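Local coordinates for CrmK (Actinoalloteichus sp. WH1-2216-6, PDB 5I1V), which uses covalently bound FAD as an oxidase, probably returning shunt products to the pathway of caerulomycin biosynthesis, at residues A[17-22]-A[32-37]; A[25-30]-A[65-70]; A[230-235]-A[358-363]; A[371-376]-A[418-423]. One frame throughout, in Å; residues are numbered along the deposited sequence.

Contact 1 of 4, residues A[17-22]-A[32-37]; sequences DLLARA and EYFRLP
L19, on the short helix that begins at residue 15, faces F34 on strand 33-36, and their CA atoms, 7.5 Å apart, are the closest CA pair across the two segments. No hydrogen bond joins 17-22 to 32-37; the F34 ring packs on both the side chains and the backbone of L19 and A20. CB of L19 stands almost over the centre of that ring, 3.6 Å from the F34 centroid and 2° off the normal, a CH-pi contact that presents the methylene to one face. With CG of L19 lying beside its backbone N (chi1 -64°), the isobutyl group runs on past the root of the ring, and CD1 comes 3.9 Å from F34 CB. The leucine thus heads back along the ring toward the strand, while the ring points to the helix. CD1 of L19 also reaches CD2 of L36 at 4.2 Å. At the far end of the ring, F34 CE2 lies 3.3 Å from L19 O, and F34 CZ packs on A20 CB at 4.0 Å. The backbone beside L19 is tied locally by R21, whose NH2 donates to D17 O (2.9 Å, 162°). Cutting F34 back to alanine is likely to open a gap between helix and strand and leave the L19 methylene without its aromatic face. The ring of Y16 meets F34 edge-to-face, and F34 also packs on I78. Strand 33-36 lies between 7-9 and 77-80 in a mixed sheet; R35, facing away, forms a salt bridge with E49 of helix 40-52, while L18 and R21 touch L320 and P318 of the second subunit.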
# COMPACT_ATOMS: atom_id res chain seq x y z
N ASP A 17 12.37 -18.16 0.77
CA ASP A 17 12.76 -17.25 1.88
C ASP A 17 11.81 -16.08 1.97
O ASP A 17 11.55 -15.59 3.04
CB ASP A 17 14.21 -16.76 1.79
CG ASP A 17 15.22 -17.89 2.09
OD1 ASP A 17 14.87 -18.94 2.69
OD2 ASP A 17 16.38 -17.72 1.69
N LEU A 18 11.27 -15.64 0.83
CA LEU A 18 10.21 -14.61 0.81
C LEU A 18 8.94 -15.12 1.47
O LEU A 18 8.38 -14.51 2.37
CB LEU A 18 9.95 -14.18 -0.63
CG LEU A 18 9.06 -12.94 -0.93
CD1 LEU A 18 7.64 -13.41 -1.06
CD2 LEU A 18 9.22 -11.80 0.08
N LEU A 19 8.45 -16.28 1.02
CA LEU A 19 7.25 -16.84 1.65
C LEU A 19 7.38 -17.13 3.14
O LEU A 19 6.37 -17.19 3.83
CB LEU A 19 6.79 -18.10 0.90
CG LEU A 19 6.35 -17.81 -0.53
CD1 LEU A 19 6.10 -19.12 -1.22
CD2 LEU A 19 5.10 -16.95 -0.53
N ALA A 20 8.59 -17.31 3.63
CA ALA A 20 8.81 -17.62 5.01
C ALA A 20 8.60 -16.42 5.95
O ALA A 20 8.40 -16.62 7.16
CB ALA A 20 10.19 -18.16 5.19
N ARG A 21 8.62 -15.22 5.38
CA ARG A 21 8.51 -13.97 6.11
C ARG A 21 7.15 -13.31 5.87
O ARG A 21 6.63 -13.35 4.78
CB ARG A 21 9.64 -13.05 5.68
CG ARG A 21 10.97 -13.55 6.16
CD ARG A 21 12.13 -13.19 5.26
NE ARG A 21 13.34 -13.57 5.98
CZ ARG A 21 13.91 -14.77 5.98
NH1 ARG A 21 14.97 -14.96 6.74
NH2 ARG A 21 13.46 -15.79 5.19
N ALA A 22 6.50 -12.83 6.93
CA ALA A 22 5.24 -12.15 6.74
C ALA A 22 5.34 -10.90 7.59
O ALA A 22 6.45 -10.39 7.76
CB ALA A 22 4.07 -13.05 7.11
N GLU A 32 8.50 -27.88 5.25
CA GLU A 32 8.90 -28.73 4.16
C GLU A 32 8.66 -28.05 2.82
O GLU A 32 9.48 -28.10 1.90
CB GLU A 32 8.04 -29.99 4.19
CG GLU A 32 8.76 -31.24 3.79
CD GLU A 32 7.79 -32.42 3.65
OE1 GLU A 32 7.84 -33.04 2.57
OE2 GLU A 32 6.99 -32.67 4.59
N TYR A 33 7.47 -27.45 2.69
CA TYR A 33 7.14 -26.71 1.52
C TYR A 33 6.02 -25.74 1.82
O TYR A 33 5.24 -25.92 2.76
CB TYR A 33 6.79 -27.65 0.34
CG TYR A 33 5.68 -28.62 0.56
CD1 TYR A 33 4.38 -28.29 0.26
CD2 TYR A 33 5.94 -29.86 1.07
CE1 TYR A 33 3.36 -29.21 0.43
CE2 TYR A 33 4.94 -30.76 1.29
CZ TYR A 33 3.64 -30.44 0.96
OH TYR A 33 2.63 -31.35 1.20
N PHE A 34 5.93 -24.70 1.01
CA PHE A 34 4.72 -23.89 0.87
C PHE A 34 3.92 -24.43 -0.32
O PHE A 34 4.47 -24.84 -1.39
CB PHE A 34 5.08 -22.42 0.61
CG PHE A 34 5.86 -21.79 1.72
CD1 PHE A 34 7.23 -21.85 1.72
CD2 PHE A 34 5.21 -21.12 2.74
CE1 PHE A 34 7.96 -21.22 2.72
CE2 PHE A 34 5.94 -20.50 3.73
CZ PHE A 34 7.30 -20.58 3.73
N ARG A 35 2.59 -24.39 -0.19
CA ARG A 35 1.75 -24.77 -1.31
C ARG A 35 0.89 -23.53 -1.62
O ARG A 35 0.32 -22.98 -0.71
CB ARG A 35 0.90 -25.99 -0.91
CG ARG A 35 -0.13 -26.42 -1.96
CD ARG A 35 0.46 -26.96 -3.22
NE ARG A 35 1.33 -28.12 -2.98
CZ ARG A 35 0.89 -29.34 -2.71
NH1 ARG A 35 -0.41 -29.61 -2.65
NH2 ARG A 35 1.75 -30.30 -2.52
N LEU A 36 0.86 -23.07 -2.88
CA LEU A 36 -0.01 -21.95 -3.29
C LEU A 36 -1.09 -22.47 -4.25
O LEU A 36 -0.80 -22.65 -5.43
CB LEU A 36 0.82 -20.89 -4.01
CG LEU A 36 1.96 -20.14 -3.28
CD1 LEU A 36 1.69 -18.64 -3.21
CD2 LEU A 36 2.30 -20.64 -1.92
N PRO A 37 -2.30 -22.77 -3.73
CA PRO A 37 -3.40 -23.26 -4.56
C PRO A 37 -4.15 -22.12 -5.26
O PRO A 37 -4.07 -20.96 -4.84
CB PRO A 37 -4.27 -23.99 -3.56
CG PRO A 37 -3.99 -23.32 -2.27
CD PRO A 37 -2.64 -22.74 -2.33

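Contact 2 of 4, residues A[25-30]-A[65-70]; sequences YRFVAQ and CGEAFV. With FAD (flavin-adenine dinucleotide), chain E.
The F27 ring is sandwiched: A68 lies over one face, R26 CB over the opposite one, and the carbonyl oxygen of G66 sits at its edge, in plane. A68 CB is 3.9 Å from the F27 centroid and 21° off the normal, a CH-pi contact closest at F27 CD1 (3.6 Å). At the rim, F27 CE2 approaches G66 O at 3.5 Å, while A68 N lies over the same face as its methyl, offset toward the rim. F27 CZ also lies over the guanidinium of R26, whose chain folds back along the ring. The carboxylate of E67 reaches the same ring corner, OE2 to CZ of F27 being 3.8 Å. Because the E67 chain bends at chi2 (-73°), this carboxylate returns toward 25-30 although CB sets out away from it. One water donates to E67 OE2 (2.5 Å) and is weakly bound by R26 NH2; a second lies 2.7 Å from G66 O, with weak bonds to R26 NH1 and E67 OE2. The other oxygen, OE1 of E67, is held by the K341 ammonium and the amide of I452. Deeper in, E67 N donates to SG of C65 at 3.5 Å, and C65 N donates to the FAD phosphate oxygen O1A at 2.9 Å. V70 CG2 and F69 CB rest against the ribose hydroxyl oxygens of FAD, and the F69 ring stacks on H493. Segment 65-70 directly follows H64, one of the two covalent attachment points of the flavin. It leads from strand 57-60 toward 77-80, while 25-30 links helix 15-19 to strand 33-36, with R26 packed on strand 339-347.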
# COMPACT_ATOMS: atom_id res chain seq x y z
N TYR A 25 8.57 -10.08 11.55
CA TYR A 25 9.87 -10.70 11.27
C TYR A 25 10.45 -11.50 12.46
O TYR A 25 11.47 -12.21 12.30
CB TYR A 25 10.91 -9.69 10.68
CG TYR A 25 11.01 -9.67 9.15
CD1 TYR A 25 9.86 -9.59 8.38
CD2 TYR A 25 12.23 -9.75 8.47
CE1 TYR A 25 9.91 -9.57 6.98
CE2 TYR A 25 12.29 -9.74 7.04
CZ TYR A 25 11.11 -9.65 6.31
OH TYR A 25 11.11 -9.65 4.90
N ARG A 26 9.79 -11.46 13.61
CA ARG A 26 10.19 -12.34 14.69
C ARG A 26 9.92 -13.79 14.34
O ARG A 26 10.55 -14.67 14.90
CB ARG A 26 9.51 -11.97 16.01
CG ARG A 26 9.83 -10.56 16.52
CD ARG A 26 8.88 -10.10 17.61
NE ARG A 26 8.87 -11.09 18.61
CZ ARG A 26 7.86 -11.50 19.35
NH1 ARG A 26 6.62 -10.97 19.35
NH2 ARG A 26 8.12 -12.52 20.14
N PHE A 27 8.98 -14.05 13.43
CA PHE A 27 8.58 -15.43 13.15
C PHE A 27 8.84 -15.79 11.72
O PHE A 27 8.08 -15.42 10.84
CB PHE A 27 7.12 -15.62 13.48
CG PHE A 27 6.75 -15.08 14.81
CD1 PHE A 27 7.44 -15.48 15.93
CD2 PHE A 27 5.74 -14.16 14.93
CE1 PHE A 27 7.11 -14.96 17.20
CE2 PHE A 27 5.41 -13.64 16.18
CZ PHE A 27 6.09 -14.05 17.30
N VAL A 28 9.91 -16.53 11.49
CA VAL A 28 10.27 -16.94 10.15
C VAL A 28 9.88 -18.41 10.03
O VAL A 28 10.34 -19.23 10.78
CB VAL A 28 11.77 -16.65 9.89
CG1 VAL A 28 12.25 -17.29 8.60
CG2 VAL A 28 12.00 -15.12 9.87
N ALA A 29 9.03 -18.74 9.08
CA ALA A 29 8.60 -20.14 8.94
C ALA A 29 9.66 -21.03 8.31
O ALA A 29 10.46 -20.59 7.47
CB ALA A 29 7.35 -20.18 8.09
N GLN A 30 9.62 -22.32 8.60
CA GLN A 30 10.47 -23.27 7.90
C GLN A 30 9.77 -24.58 7.56
O GLN A 30 10.17 -25.65 8.01
CB GLN A 30 11.81 -23.50 8.63
CG GLN A 30 11.69 -23.61 10.10
CD GLN A 30 13.06 -23.62 10.77
OE1 GLN A 30 14.07 -24.07 10.16
NE2 GLN A 30 13.12 -23.13 12.01
N CYS A 65 -0.76 -12.19 11.24
CA CYS A 65 -0.92 -12.75 12.62
C CYS A 65 0.12 -12.07 13.52
O CYS A 65 1.28 -12.02 13.13
CB CYS A 65 -0.55 -14.21 12.65
SG CYS A 65 -1.03 -15.06 14.17
N GLY A 66 -0.28 -11.69 14.72
CA GLY A 66 0.64 -11.13 15.69
C GLY A 66 1.52 -12.15 16.39
O GLY A 66 2.51 -11.80 16.96
N GLU A 67 1.22 -13.44 16.28
CA GLU A 67 2.03 -14.49 16.89
C GLU A 67 2.45 -15.49 15.82
O GLU A 67 2.12 -15.31 14.66
CB GLU A 67 1.23 -15.22 17.95
CG GLU A 67 0.89 -14.40 19.17
CD GLU A 67 2.08 -14.12 20.10
OE1 GLU A 67 1.82 -13.63 21.21
OE2 GLU A 67 3.26 -14.39 19.74
N ALA A 68 3.14 -16.54 16.23
CA ALA A 68 3.72 -17.52 15.33
C ALA A 68 2.73 -18.65 15.01
O ALA A 68 3.13 -19.80 14.88
CB ALA A 68 4.96 -18.14 15.95
N PHE A 69 1.47 -18.35 14.88
CA PHE A 69 0.47 -19.40 14.69
C PHE A 69 0.66 -20.07 13.36
O PHE A 69 0.39 -21.25 13.23
CB PHE A 69 -0.93 -18.81 14.75
CG PHE A 69 -1.29 -18.25 16.10
CD1 PHE A 69 -0.49 -18.49 17.20
CD2 PHE A 69 -2.46 -17.58 16.28
CE1 PHE A 69 -0.85 -18.03 18.44
CE2 PHE A 69 -2.85 -17.12 17.53
CZ PHE A 69 -2.02 -17.34 18.61
N VAL A 70 1.09 -19.32 12.36
CA VAL A 70 1.27 -19.93 11.01
C VAL A 70 2.68 -20.53 10.91
O VAL A 70 2.86 -21.60 10.38
CB VAL A 70 1.07 -18.87 9.90
CG1 VAL A 70 1.33 -19.47 8.52
CG2 VAL A 70 -0.28 -18.16 9.93
PA FAD E . -2.58 -14.67 8.76
O1A FAD E . -1.30 -14.42 9.52
O2A FAD E . -2.42 -15.18 7.36
O5B FAD E . -3.53 -15.61 9.58
C5B FAD E . -4.03 -15.27 10.87
C4B FAD E . -4.54 -16.54 11.56
O4B FAD E . -5.70 -16.97 10.83
C3B FAD E . -3.63 -17.75 11.57
O3B FAD E . -3.99 -18.57 12.68
C2B FAD E . -3.99 -18.48 10.31
O2B FAD E . -3.55 -19.83 10.16
C1B FAD E . -5.51 -18.24 10.24
N9A FAD E . -5.99 -18.15 8.84
C8A FAD E . -5.55 -17.35 7.82
N7A FAD E . -6.21 -17.68 6.66
C5A FAD E . -7.04 -18.65 6.98
C6A FAD E . -8.02 -19.38 6.21
N6A FAD E . -8.16 -19.05 4.94
N1A FAD E . -8.71 -20.33 6.85
C2A FAD E . -8.50 -20.64 8.15
N3A FAD E . -7.64 -19.96 8.95
C4A FAD E . -6.88 -19.01 8.35
N1 FAD E . -8.05 -6.35 12.89
C2 FAD E . -9.19 -5.62 12.98
O2 FAD E . -10.24 -6.15 13.35
N3 FAD E . -9.24 -4.30 12.69
C4 FAD E . -8.19 -3.58 12.31
O4 FAD E . -8.31 -2.37 12.01
C4X FAD E . -6.92 -4.28 12.16
N5 FAD E . -5.80 -3.60 11.78
C5X FAD E . -4.68 -4.30 11.56
C6 FAD E . -3.56 -3.67 11.01
C7 FAD E . -2.36 -4.32 10.76
C7M FAD E . -1.18 -3.55 10.15
C8 FAD E . -2.30 -5.76 11.11
C8M FAD E . -1.04 -6.55 10.91
C9 FAD E . -3.40 -6.42 11.67
C9A FAD E . -4.59 -5.74 11.90
N10 FAD E . -5.71 -6.39 12.44
C10 FAD E . -6.91 -5.69 12.54
C1' FAD E . -5.63 -7.72 13.02
C2' FAD E . -6.01 -8.76 12.02
O2' FAD E . -7.42 -8.82 11.94
C3' FAD E . -5.43 -10.10 12.33
O3' FAD E . -3.98 -9.98 12.38
C4' FAD E . -5.88 -11.16 11.30
O4' FAD E . -5.86 -12.43 11.96
C5' FAD E . -4.96 -11.16 10.09
O5' FAD E . -5.48 -12.09 9.14
P FAD E . -4.48 -12.51 7.99
O1P FAD E . -3.87 -11.31 7.36
O2P FAD E . -5.14 -13.52 7.10
O3P FAD E . -3.32 -13.26 8.83
O HOH W 1 5.11 -13.58 21.23
O HOH W 2 3.86 -11.30 19.25

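Contact 3 of 4, residues A[230-235]-A[358-363]; sequences WSWAEL and AAYRHL
W232 and Y360 make the tight part of this contact: CZ3 of W232 comes 3.4 Å from CE1 of Y360. The rings meet obliquely, planes 31° apart and centroids 5.5 Å apart, so the indole's six-membered ring passes beside the phenol rather than stacking on it. Y360 gets there because its CG swings opposite the backbone N (chi1 -169°), carrying the ring off the helix toward the turn at 232-234. One turn further along the helix, the L363 side chain runs about perpendicular to that of W232, its CB 4.0 Å from W232 CZ2. The L235 branch CD2 lies over a face of the same indole, offset toward the rim. Looser is the side where the partly exposed Y360 meets L235: CG of L235 lies at the ring edge, no closer than 4.4 Å to Y360 CE1. Were W232 replaced by a leucine, the carbonyl of F271 would probably lose its indole N-H donor and the Y360 ring its aromatic neighbour. Strand 222-231 ends here, paired with 277-285, whose L278 touches W232 and L235; helix 237-253 contributes Y240 against L363 and E237 against Y360, and helix 414-428 also packs on helix 353-364.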
# COMPACT_ATOMS: atom_id res chain seq x y z
N TRP A 230 -0.11 16.46 20.40
CA TRP A 230 0.29 17.18 21.61
C TRP A 230 1.78 16.91 21.83
O TRP A 230 2.20 15.77 21.84
CB TRP A 230 -0.47 16.70 22.84
CG TRP A 230 -1.92 16.96 22.88
CD1 TRP A 230 -2.55 17.95 23.56
CD2 TRP A 230 -2.94 16.18 22.25
NE1 TRP A 230 -3.90 17.86 23.38
CE2 TRP A 230 -4.18 16.78 22.58
CE3 TRP A 230 -2.94 15.05 21.40
CZ2 TRP A 230 -5.41 16.28 22.12
CZ3 TRP A 230 -4.15 14.54 20.96
CH2 TRP A 230 -5.38 15.16 21.33
N SER A 231 2.57 17.96 22.05
CA SER A 231 4.02 17.76 22.12
C SER A 231 4.39 17.10 23.44
O SER A 231 3.97 17.56 24.51
CB SER A 231 4.77 19.10 21.96
OG SER A 231 6.15 18.91 22.27
N TRP A 232 5.21 16.04 23.37
CA TRP A 232 5.74 15.43 24.57
C TRP A 232 6.64 16.44 25.37
O TRP A 232 6.71 16.37 26.59
CB TRP A 232 6.57 14.18 24.26
CG TRP A 232 5.80 12.93 24.51
CD1 TRP A 232 5.24 12.09 23.57
CD2 TRP A 232 5.47 12.38 25.79
NE1 TRP A 232 4.59 11.06 24.20
CE2 TRP A 232 4.72 11.21 25.56
CE3 TRP A 232 5.75 12.76 27.12
CZ2 TRP A 232 4.24 10.42 26.59
CZ3 TRP A 232 5.27 11.96 28.16
CH2 TRP A 232 4.52 10.79 27.89
N ALA A 233 7.30 17.33 24.66
CA ALA A 233 8.20 18.31 25.31
C ALA A 233 7.42 19.23 26.26
O ALA A 233 8.01 19.88 27.13
CB ALA A 233 8.89 19.14 24.25
N GLU A 234 6.10 19.30 26.06
CA GLU A 234 5.25 20.20 26.82
C GLU A 234 4.33 19.47 27.78
O GLU A 234 3.54 20.09 28.43
CB GLU A 234 4.42 21.05 25.88
CG GLU A 234 5.21 22.12 25.17
CD GLU A 234 4.81 22.30 23.71
OE1 GLU A 234 3.60 22.32 23.37
OE2 GLU A 234 5.75 22.45 22.90
N LEU A 235 4.46 18.16 27.87
CA LEU A 235 3.50 17.34 28.58
C LEU A 235 3.96 17.07 30.00
O LEU A 235 5.14 16.82 30.23
CB LEU A 235 3.37 16.02 27.80
CG LEU A 235 2.25 15.03 28.07
CD1 LEU A 235 0.89 15.70 28.01
CD2 LEU A 235 2.37 13.93 27.02
N ALA A 358 0.44 5.05 36.02
CA ALA A 358 1.22 3.87 35.66
C ALA A 358 1.62 3.88 34.18
O ALA A 358 2.72 3.54 33.83
CB ALA A 358 0.47 2.60 36.01
N ALA A 359 0.70 4.28 33.31
CA ALA A 359 0.97 4.33 31.87
C ALA A 359 1.93 5.43 31.62
O ALA A 359 2.92 5.23 30.93
CB ALA A 359 -0.29 4.59 31.08
N TYR A 360 1.67 6.60 32.20
CA TYR A 360 2.62 7.73 32.04
C TYR A 360 4.05 7.33 32.38
O TYR A 360 4.99 7.66 31.65
CB TYR A 360 2.19 8.95 32.84
CG TYR A 360 2.99 10.18 32.49
CD1 TYR A 360 2.71 10.91 31.34
CD2 TYR A 360 4.03 10.62 33.31
CE1 TYR A 360 3.44 12.06 31.02
CE2 TYR A 360 4.78 11.75 33.00
CZ TYR A 360 4.48 12.47 31.87
OH TYR A 360 5.25 13.60 31.59
N ARG A 361 4.20 6.57 33.44
CA ARG A 361 5.53 6.18 33.92
C ARG A 361 6.33 5.40 32.88
O ARG A 361 7.51 5.67 32.67
CB ARG A 361 5.40 5.33 35.19
CG ARG A 361 6.71 5.13 35.94
CD ARG A 361 7.44 3.85 35.53
NE ARG A 361 7.13 2.75 36.45
CZ ARG A 361 7.97 1.79 36.82
NH1 ARG A 361 9.23 1.76 36.35
NH2 ARG A 361 7.57 0.86 37.67
N HIS A 362 5.68 4.42 32.25
CA HIS A 362 6.30 3.65 31.17
C HIS A 362 6.39 4.45 29.86
O HIS A 362 7.36 4.32 29.12
CB HIS A 362 5.53 2.35 30.97
CG HIS A 362 5.60 1.43 32.14
ND1 HIS A 362 6.71 0.65 32.40
CD2 HIS A 362 4.74 1.20 33.16
CE1 HIS A 362 6.52 -0.04 33.51
NE2 HIS A 362 5.32 0.27 33.99
N LEU A 363 5.38 5.27 29.56
CA LEU A 363 5.44 6.13 28.36
C LEU A 363 6.45 7.29 28.41
O LEU A 363 6.93 7.71 27.37
CB LEU A 363 4.06 6.70 28.03
CG LEU A 363 2.98 5.66 27.66
CD1 LEU A 363 1.61 6.31 27.72
CD2 LEU A 363 3.25 5.07 26.27

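Contact 4 of 4, residues A[371-376]-A[418-423]; sequences PSAAME and LRWIRE
W420 projects from helix 414-428 toward A373, just before strand 374-379, the closest CA pair of the two segments being A373 and I421, 8.1 Å apart. From CB the side chain leaves with CG opposite the backbone N (chi1 -178°), which sends the indole straight off the helix toward the sheet. On the pyrrole side, NE1 donates to the carbonyl oxygen of H362, so the one polar atom of this buried ring is satisfied. Next along the rim, W420 CZ2 packs against L363 CD2. The benzo ring carries the contact, one face receiving the A373 methyl: W420 CZ3 is nearest, 3.7 Å from A373 CB, with CH2 and then CE3 slightly farther off. The methyl therefore sits over the six-membered ring, 4.0 Å from the W420 centroid to A373 CB and 23° off the normal, a CH-pi contact displaced toward the rim. A374 N approaches W420 CH2 at 4.2 Å, while the methyl of A374 points away. The ring of Y368 stacks on the indole, and V406 of strand 400-408 touches both W420 and A373. The indole thus lies between helix 414-428, helix 353-364 and one face of the large antiparallel sheet. Such a helix-covered sheet is characteristic of the substrate domain of berberine bridge enzyme-like oxidases.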
# COMPACT_ATOMS: atom_id res chain seq x y z
N PRO A 371 10.36 5.06 19.10
CA PRO A 371 9.32 5.98 18.69
C PRO A 371 8.08 5.23 18.15
O PRO A 371 7.02 5.84 18.06
CB PRO A 371 9.97 6.80 17.56
CG PRO A 371 11.41 6.50 17.62
CD PRO A 371 11.55 5.15 18.25
N SER A 372 8.22 3.95 17.80
CA SER A 372 7.02 3.14 17.48
C SER A 372 6.24 2.58 18.66
O SER A 372 5.15 2.07 18.46
CB SER A 372 7.39 1.99 16.57
OG SER A 372 8.06 2.54 15.49
N ALA A 373 6.76 2.67 19.87
CA ALA A 373 6.04 2.15 21.01
C ALA A 373 4.85 3.04 21.36
O ALA A 373 4.99 4.26 21.45
CB ALA A 373 6.96 2.00 22.20
N ALA A 374 3.70 2.43 21.59
CA ALA A 374 2.46 3.17 21.85
C ALA A 374 1.39 2.31 22.49
O ALA A 374 1.38 1.08 22.37
CB ALA A 374 1.92 3.78 20.58
N MET A 375 0.50 2.98 23.22
CA MET A 375 -0.81 2.43 23.45
C MET A 375 -1.82 3.35 22.80
O MET A 375 -1.58 4.55 22.61
CB MET A 375 -1.10 2.13 24.94
CG MET A 375 -1.11 3.30 25.88
SD MET A 375 -1.46 2.74 27.57
CE MET A 375 -3.13 2.10 27.36
N GLU A 376 -2.92 2.75 22.39
CA GLU A 376 -3.98 3.45 21.70
C GLU A 376 -5.32 3.20 22.32
O GLU A 376 -5.62 2.09 22.76
CB GLU A 376 -4.07 3.01 20.22
CG GLU A 376 -2.78 3.00 19.44
CD GLU A 376 -2.98 2.57 17.97
OE1 GLU A 376 -3.99 1.90 17.61
OE2 GLU A 376 -2.09 2.90 17.15
N LEU A 418 10.31 -6.29 24.26
CA LEU A 418 9.35 -7.22 24.83
C LEU A 418 9.17 -6.90 26.29
O LEU A 418 8.05 -6.92 26.84
CB LEU A 418 9.80 -8.69 24.67
CG LEU A 418 9.72 -9.28 23.25
CD1 LEU A 418 10.47 -10.58 23.17
CD2 LEU A 418 8.26 -9.51 22.91
N ARG A 419 10.28 -6.57 26.95
CA ARG A 419 10.15 -6.21 28.36
C ARG A 419 9.30 -4.94 28.53
O ARG A 419 8.44 -4.94 29.38
CB ARG A 419 11.51 -6.13 29.08
CG ARG A 419 11.38 -5.83 30.57
CD ARG A 419 12.70 -5.95 31.36
NE ARG A 419 13.80 -5.21 30.74
CZ ARG A 419 14.78 -5.75 30.00
NH1 ARG A 419 14.84 -7.07 29.76
NH2 ARG A 419 15.72 -4.96 29.48
N TRP A 420 9.47 -3.93 27.69
CA TRP A 420 8.72 -2.67 27.84
C TRP A 420 7.19 -2.85 27.72
O TRP A 420 6.42 -2.38 28.58
CB TRP A 420 9.19 -1.61 26.84
CG TRP A 420 8.47 -0.30 27.01
CD1 TRP A 420 8.81 0.71 27.88
CD2 TRP A 420 7.25 0.11 26.38
NE1 TRP A 420 7.87 1.74 27.80
CE2 TRP A 420 6.92 1.39 26.88
CE3 TRP A 420 6.41 -0.47 25.41
CZ2 TRP A 420 5.79 2.08 26.46
CZ3 TRP A 420 5.27 0.22 25.01
CH2 TRP A 420 4.98 1.48 25.52
N ILE A 421 6.75 -3.58 26.68
CA ILE A 421 5.33 -3.76 26.45
C ILE A 421 4.72 -4.69 27.50
O ILE A 421 3.59 -4.50 27.91
CB ILE A 421 5.03 -4.23 25.00
CG1 ILE A 421 3.54 -4.11 24.73
CG2 ILE A 421 5.56 -5.65 24.70
CD1 ILE A 421 3.17 -4.26 23.24
N ARG A 422 5.47 -5.69 27.96
CA ARG A 422 4.95 -6.58 28.98
C ARG A 422 4.72 -5.88 30.31
O ARG A 422 3.72 -6.13 30.99
CB ARG A 422 5.87 -7.76 29.17
CG ARG A 422 5.68 -8.80 28.07
CD ARG A 422 6.85 -9.74 28.03
NE ARG A 422 6.61 -10.78 27.07
CZ ARG A 422 7.54 -11.60 26.63
NH1 ARG A 422 8.79 -11.52 27.08
NH2 ARG A 422 7.20 -12.53 25.75
N GLU A 423 5.66 -5.02 30.66
CA GLU A 423 5.61 -4.31 31.94
C GLU A 423 4.54 -3.22 31.96
O GLU A 423 3.79 -3.12 32.93
CB GLU A 423 7.00 -3.77 32.29
CG GLU A 423 7.91 -4.92 32.71
CD GLU A 423 9.27 -4.51 33.28
OE1 GLU A 423 9.67 -3.32 33.13
OE2 GLU A 423 9.97 -5.41 33.83

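How the contacts relate
Contacts 1 and 2 lie on the FAD-binding side of the chain and are knit together by a probable backbone hydrogen bond from A29 N to A20 O (2.9 Å). Contacts 3 and 4, with centres 13 Å apart, share the large antiparallel sheet and its helical cover, and A359 CB of contact 3 meets M375 SD of contact 4. Contacts 1, 3 and 4 are buried and essentially apolar, each built on an aromatic ring; contact 2 is partly buried, water-bridged and charged, and directly touches FAD. R26 NH2 packs on L418 CD2 (4.1 Å), joining contacts 2 and 4, whereas contacts 1 and 3 stand farthest apart, centres 42 Å distant.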